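Local coordinates for N-terminal acetyltransferase-like protein (Chaetomium thermophilum, PDB 5NNP) that probably serves as the helical-repeat auxiliary subunit of the NatA N-terminal acetyltransferase, the scaffold that holds the catalytic subunit, at residues K99-A104 and Q115-V120; K164-L169 and I204-Q209. All blocks are in the same frame, centred on the assembly; numbering follows the deposited sequence.

Interaction 1 (K99-A104 and Q115-V120); sequences KAYKFA and QRDLAV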
# COMPACT_ATOMS: atom_id res chain seq x y z
N LYS A 99 -11.12 -19.47 19.12
CA LYS A 99 -11.95 -20.51 19.70
C LYS A 99 -11.62 -20.73 21.18
O LYS A 99 -12.51 -20.99 21.97
CB LYS A 99 -11.75 -21.83 18.95
CG LYS A 99 -12.14 -21.79 17.50
CD LYS A 99 -11.69 -23.06 16.81
CE LYS A 99 -12.64 -23.50 15.72
NZ LYS A 99 -12.85 -22.44 14.74
N ALA A 100 -10.34 -20.62 21.51
CA ALA A 100 -9.84 -20.93 22.85
C ALA A 100 -10.01 -19.73 23.81
O ALA A 100 -10.40 -19.90 24.97
CB ALA A 100 -8.38 -21.36 22.78
N TYR A 101 -9.71 -18.53 23.33
CA TYR A 101 -10.00 -17.32 24.09
C TYR A 101 -11.48 -17.23 24.44
O TYR A 101 -11.86 -16.90 25.57
CB TYR A 101 -9.57 -16.08 23.32
CG TYR A 101 -8.14 -15.68 23.54
CD1 TYR A 101 -7.10 -16.24 22.81
CD2 TYR A 101 -7.82 -14.71 24.49
CE1 TYR A 101 -5.78 -15.85 23.02
CE2 TYR A 101 -6.51 -14.32 24.71
CZ TYR A 101 -5.50 -14.88 23.98
OH TYR A 101 -4.20 -14.47 24.21
N LYS A 102 -12.33 -17.52 23.46
CA LYS A 102 -13.78 -17.42 23.61
C LYS A 102 -14.32 -18.31 24.74
O LYS A 102 -15.22 -17.91 25.49
CB LYS A 102 -14.46 -17.80 22.30
CG LYS A 102 -15.84 -17.24 22.14
CD LYS A 102 -16.12 -16.88 20.68
CE LYS A 102 -16.09 -18.10 19.80
NZ LYS A 102 -16.59 -17.74 18.46
N PHE A 103 -13.77 -19.51 24.86
CA PHE A 103 -14.21 -20.46 25.87
C PHE A 103 -13.64 -20.07 27.24
O PHE A 103 -14.35 -20.13 28.27
CB PHE A 103 -13.80 -21.88 25.49
CG PHE A 103 -14.57 -22.94 26.22
CD1 PHE A 103 -15.94 -23.08 26.04
CD2 PHE A 103 -13.92 -23.80 27.09
CE1 PHE A 103 -16.66 -24.07 26.71
CE2 PHE A 103 -14.62 -24.79 27.77
CZ PHE A 103 -16.00 -24.93 27.58
N ALA A 104 -12.38 -19.67 27.25
CA ALA A 104 -11.78 -19.13 28.47
C ALA A 104 -12.65 -18.00 29.03
O ALA A 104 -12.97 -17.97 30.23
CB ALA A 104 -10.36 -18.65 28.20
N GLN A 115 -10.89 -10.79 27.41
CA GLN A 115 -11.85 -10.12 26.54
C GLN A 115 -11.15 -9.15 25.61
O GLN A 115 -11.53 -9.01 24.45
CB GLN A 115 -12.92 -9.38 27.36
CG GLN A 115 -13.86 -8.48 26.53
CD GLN A 115 -14.75 -9.28 25.56
OE1 GLN A 115 -15.90 -9.55 25.85
NE2 GLN A 115 -14.20 -9.67 24.41
N ARG A 116 -10.13 -8.48 26.14
CA ARG A 116 -9.36 -7.51 25.37
C ARG A 116 -8.67 -8.17 24.19
O ARG A 116 -8.74 -7.68 23.06
CB ARG A 116 -8.34 -6.81 26.27
CG ARG A 116 -7.56 -5.70 25.62
CD ARG A 116 -6.77 -4.93 26.67
NE ARG A 116 -6.09 -5.80 27.63
CZ ARG A 116 -4.83 -6.22 27.51
NH1 ARG A 116 -4.11 -5.85 26.45
NH2 ARG A 116 -4.28 -7.01 28.43
N ASP A 117 -8.03 -9.31 24.45
CA ASP A 117 -7.19 -9.97 23.46
C ASP A 117 -8.02 -10.69 22.42
O ASP A 117 -7.66 -10.70 21.24
CB ASP A 117 -6.23 -10.92 24.16
CG ASP A 117 -5.17 -10.17 24.94
OD1 ASP A 117 -4.80 -9.05 24.53
OD2 ASP A 117 -4.70 -10.68 25.97
N LEU A 118 -9.14 -11.25 22.85
CA LEU A 118 -10.08 -11.89 21.94
C LEU A 118 -10.67 -10.90 20.93
O LEU A 118 -10.80 -11.19 19.75
CB LEU A 118 -11.20 -12.56 22.73
CG LEU A 118 -12.41 -13.02 21.94
CD1 LEU A 118 -12.05 -14.23 21.08
CD2 LEU A 118 -13.56 -13.33 22.87
N ALA A 119 -11.06 -9.74 21.43
CA ALA A 119 -11.69 -8.74 20.59
C ALA A 119 -10.75 -8.34 19.47
O ALA A 119 -11.16 -8.16 18.32
CB ALA A 119 -12.09 -7.52 21.42
N VAL A 120 -9.47 -8.19 19.83
CA VAL A 120 -8.45 -7.82 18.86
C VAL A 120 -8.36 -8.92 17.80
O VAL A 120 -8.45 -8.65 16.62
CB VAL A 120 -7.07 -7.61 19.53
CG1 VAL A 120 -6.02 -7.44 18.48
CG2 VAL A 120 -7.10 -6.39 20.47
O HOH W 1 -3.75 -13.03 26.41
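Tyr101 OH and Asp117 OD2 are joined through one water, which donates to Asp117 OD2 at 2.6 Å and lies 2.7 Å from Tyr101 OH. That water sits at the edge of the phenol ring and in its plane. Behind this polar link the same two side chains touch directly: Tyr101 CE2 comes to 3.5 Å from Asp117 CB, an oblique approach, with ring and carboxylate planes at 90°. Asp117 holds CG beside its own backbone N (chi1 -70°), which sets the carboxylate near the phenol; its OD1 lies 3.8 Å from Arg116 NH1, above a face of the guanidinium, a long ion pair of charges alone. The apolar half belongs to Leu118, whose CD1 packs 3.8 Å from Tyr101 CB and also reaches the backbone of Lys102. Putting an alanine at Tyr101 would probably strip the water of its hydroxyl partner and open a gap beside Asp117 CB. The axes of segments 99-104 and 115-120 approach to 9.4 Å with their directions at 147°, the near-antiparallel packing of successive helices expected in a TPR array. Helix 94-107, in a predicted TPR, thus rests on helix 112-124, which in turn meets helix 128-141 through Gln115 and Ala119. From the preceding helix 78-90, His82, Ile86 and Arg89 close in around Tyr101.

Interaction 2 (K164-L169 and I204-Q209); sequences KAEHIL and IERALQ
Glu166 and Arg206 reach toward each other from opposite directions and meet in a salt bridge, with Glu166 OE2 2.6 Å from Arg206 NH2. Across this contact only NH2 of the guanidinium takes part, facing both carboxylate oxygens, for Glu166 OE1 lies 2.7 Å from Arg206 NH2. The two flat groups are nearly coplanar (11°), and Glu166 CD sits at the edge of the guanidinium, in its plane. The N-H of NH2 makes a weak hydrogen bond to OE2, bent to 123°, within the salt bridge.

The other polar atoms of both groups are also engaged, and OE2 has a second partner. Glu166 OE1 forms a salt bridge with Arg201, so the carboxylate is shared between two arginines. OE2 also takes a hydrogen bond with a glycerol, probably left from the crystallisation liquor, and Arg206 NE is bonded to a glycerol oxygen as well. Arg206 NH1 pairs with Asp203, which gives the guanidinium two acidic partners and is likely to fix its rotation.

The reach is long, for the nearest CA atoms, those of Glu166 and Ala207, are 11.9 Å apart. Glu166 spans its share with an extended chain, CG anti to the backbone N (chi1 -172°). This is a surface salt bridge between non-consecutive helices of the helical-repeat array, spanning helix 185-200, which takes side chains from both: Leu169 of helix 162-175 packs on its Tyr193 and Ile197, and Arg206 and Ala207 of helix 204-214 lean on its Ile198. Arg201 and Asp203, in the turn joining helix 185-200 to helix 204-214, complete the charged cluster.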
# COMPACT_ATOMS: atom_id res chain seq x y z
N LYS A 164 -26.95 1.38 13.19
CA LYS A 164 -26.60 1.19 14.60
C LYS A 164 -25.29 1.90 14.95
O LYS A 164 -25.13 2.41 16.05
CB LYS A 164 -26.52 -0.30 14.95
CG LYS A 164 -27.03 -0.64 16.35
CD LYS A 164 -28.52 -0.35 16.47
CE LYS A 164 -29.09 -0.77 17.82
NZ LYS A 164 -28.37 -0.11 18.94
N ALA A 165 -24.35 1.96 14.01
CA ALA A 165 -23.11 2.65 14.30
C ALA A 165 -23.36 4.15 14.50
O ALA A 165 -22.76 4.78 15.37
CB ALA A 165 -22.10 2.43 13.18
N GLU A 166 -24.25 4.72 13.70
CA GLU A 166 -24.57 6.12 13.88
C GLU A 166 -25.27 6.35 15.23
O GLU A 166 -25.00 7.32 15.94
CB GLU A 166 -25.45 6.63 12.74
CG GLU A 166 -25.63 8.12 12.82
CD GLU A 166 -26.64 8.66 11.86
OE1 GLU A 166 -26.94 7.98 10.84
OE2 GLU A 166 -27.15 9.77 12.13
N HIS A 167 -26.15 5.43 15.58
CA HIS A 167 -26.87 5.47 16.85
C HIS A 167 -25.92 5.48 18.06
O HIS A 167 -26.13 6.23 19.01
CB HIS A 167 -27.82 4.27 16.91
CG HIS A 167 -28.59 4.18 18.19
ND1 HIS A 167 -28.41 3.14 19.09
CD2 HIS A 167 -29.55 4.97 18.72
CE1 HIS A 167 -29.23 3.31 20.11
NE2 HIS A 167 -29.92 4.41 19.92
N ILE A 168 -24.89 4.64 18.02
CA ILE A 168 -23.95 4.54 19.13
C ILE A 168 -23.17 5.84 19.25
O ILE A 168 -22.97 6.34 20.36
CB ILE A 168 -22.99 3.35 18.95
CG1 ILE A 168 -23.75 2.03 19.07
CG2 ILE A 168 -21.88 3.39 19.98
CD1 ILE A 168 -24.68 1.96 20.32
N LEU A 169 -22.78 6.41 18.10
CA LEU A 169 -22.04 7.67 18.08
C LEU A 169 -22.89 8.82 18.61
O LEU A 169 -22.42 9.62 19.43
CB LEU A 169 -21.56 7.99 16.67
CG LEU A 169 -20.35 7.16 16.22
CD1 LEU A 169 -20.08 7.31 14.72
CD2 LEU A 169 -19.13 7.53 17.02
N ILE A 204 -27.09 12.20 1.38
CA ILE A 204 -26.19 13.31 1.11
C ILE A 204 -26.79 14.62 1.60
O ILE A 204 -26.08 15.51 2.06
CB ILE A 204 -25.86 13.41 -0.39
CG1 ILE A 204 -25.22 12.10 -0.87
CG2 ILE A 204 -24.93 14.58 -0.65
CD1 ILE A 204 -24.03 11.68 -0.05
N GLU A 205 -28.10 14.74 1.51
CA GLU A 205 -28.78 15.91 2.02
C GLU A 205 -28.50 16.11 3.51
O GLU A 205 -28.21 17.21 3.97
CB GLU A 205 -30.28 15.77 1.77
CG GLU A 205 -31.12 16.89 2.34
CD GLU A 205 -30.99 18.16 1.53
OE1 GLU A 205 -30.75 18.04 0.31
OE2 GLU A 205 -31.12 19.26 2.11
N ARG A 206 -28.58 15.03 4.28
CA ARG A 206 -28.44 15.13 5.72
C ARG A 206 -26.99 15.32 6.12
O ARG A 206 -26.70 16.03 7.09
CB ARG A 206 -29.00 13.89 6.39
CG ARG A 206 -29.43 14.11 7.81
CD ARG A 206 -30.12 12.89 8.34
NE ARG A 206 -29.26 12.09 9.20
CZ ARG A 206 -28.96 10.82 8.98
NH1 ARG A 206 -29.44 10.19 7.91
NH2 ARG A 206 -28.19 10.18 9.83
N ALA A 207 -26.08 14.70 5.38
CA ALA A 207 -24.66 14.79 5.68
C ALA A 207 -24.15 16.22 5.49
O ALA A 207 -23.28 16.68 6.25
CB ALA A 207 -23.87 13.82 4.81
N LEU A 208 -24.66 16.92 4.49
CA LEU A 208 -24.26 18.31 4.27
C LEU A 208 -24.77 19.18 5.41
O LEU A 208 -24.05 20.02 5.96
CB LEU A 208 -24.79 18.83 2.93
CG LEU A 208 -24.35 20.27 2.60
CD1 LEU A 208 -22.83 20.38 2.66
CD2 LEU A 208 -24.86 20.71 1.25
N GLN A 209 -26.02 18.95 5.77
CA GLN A 209 -26.64 19.58 6.92
C GLN A 209 -25.82 19.35 8.19
O GLN A 209 -25.57 20.29 8.96
CB GLN A 209 -28.07 19.05 7.07
CG GLN A 209 -28.74 19.34 8.41
CD GLN A 209 -30.04 18.56 8.59
OE1 GLN A 209 -30.71 18.20 7.61
NE2 GLN A 209 -30.41 18.29 9.84

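Overall arrangement
Interactions 1 and 2 follow one another along the same helical array, the first closing before the second opens. Their centres are 32 Å apart and their nearest atoms about 15 Å, so they do not touch. Both stand well out from the middle of the chain, with centres about 29 and 30 Å from its centre. Interaction 1 joins consecutive helices through apolar packing and a water; interaction 2 instead skips over a helix and relies on charge. Neither is touched by another protein chain of the assembly. A glycerol, probably from the crystallisation liquor, lies by Arg206 at interaction 2; both contacts join helices within one chain.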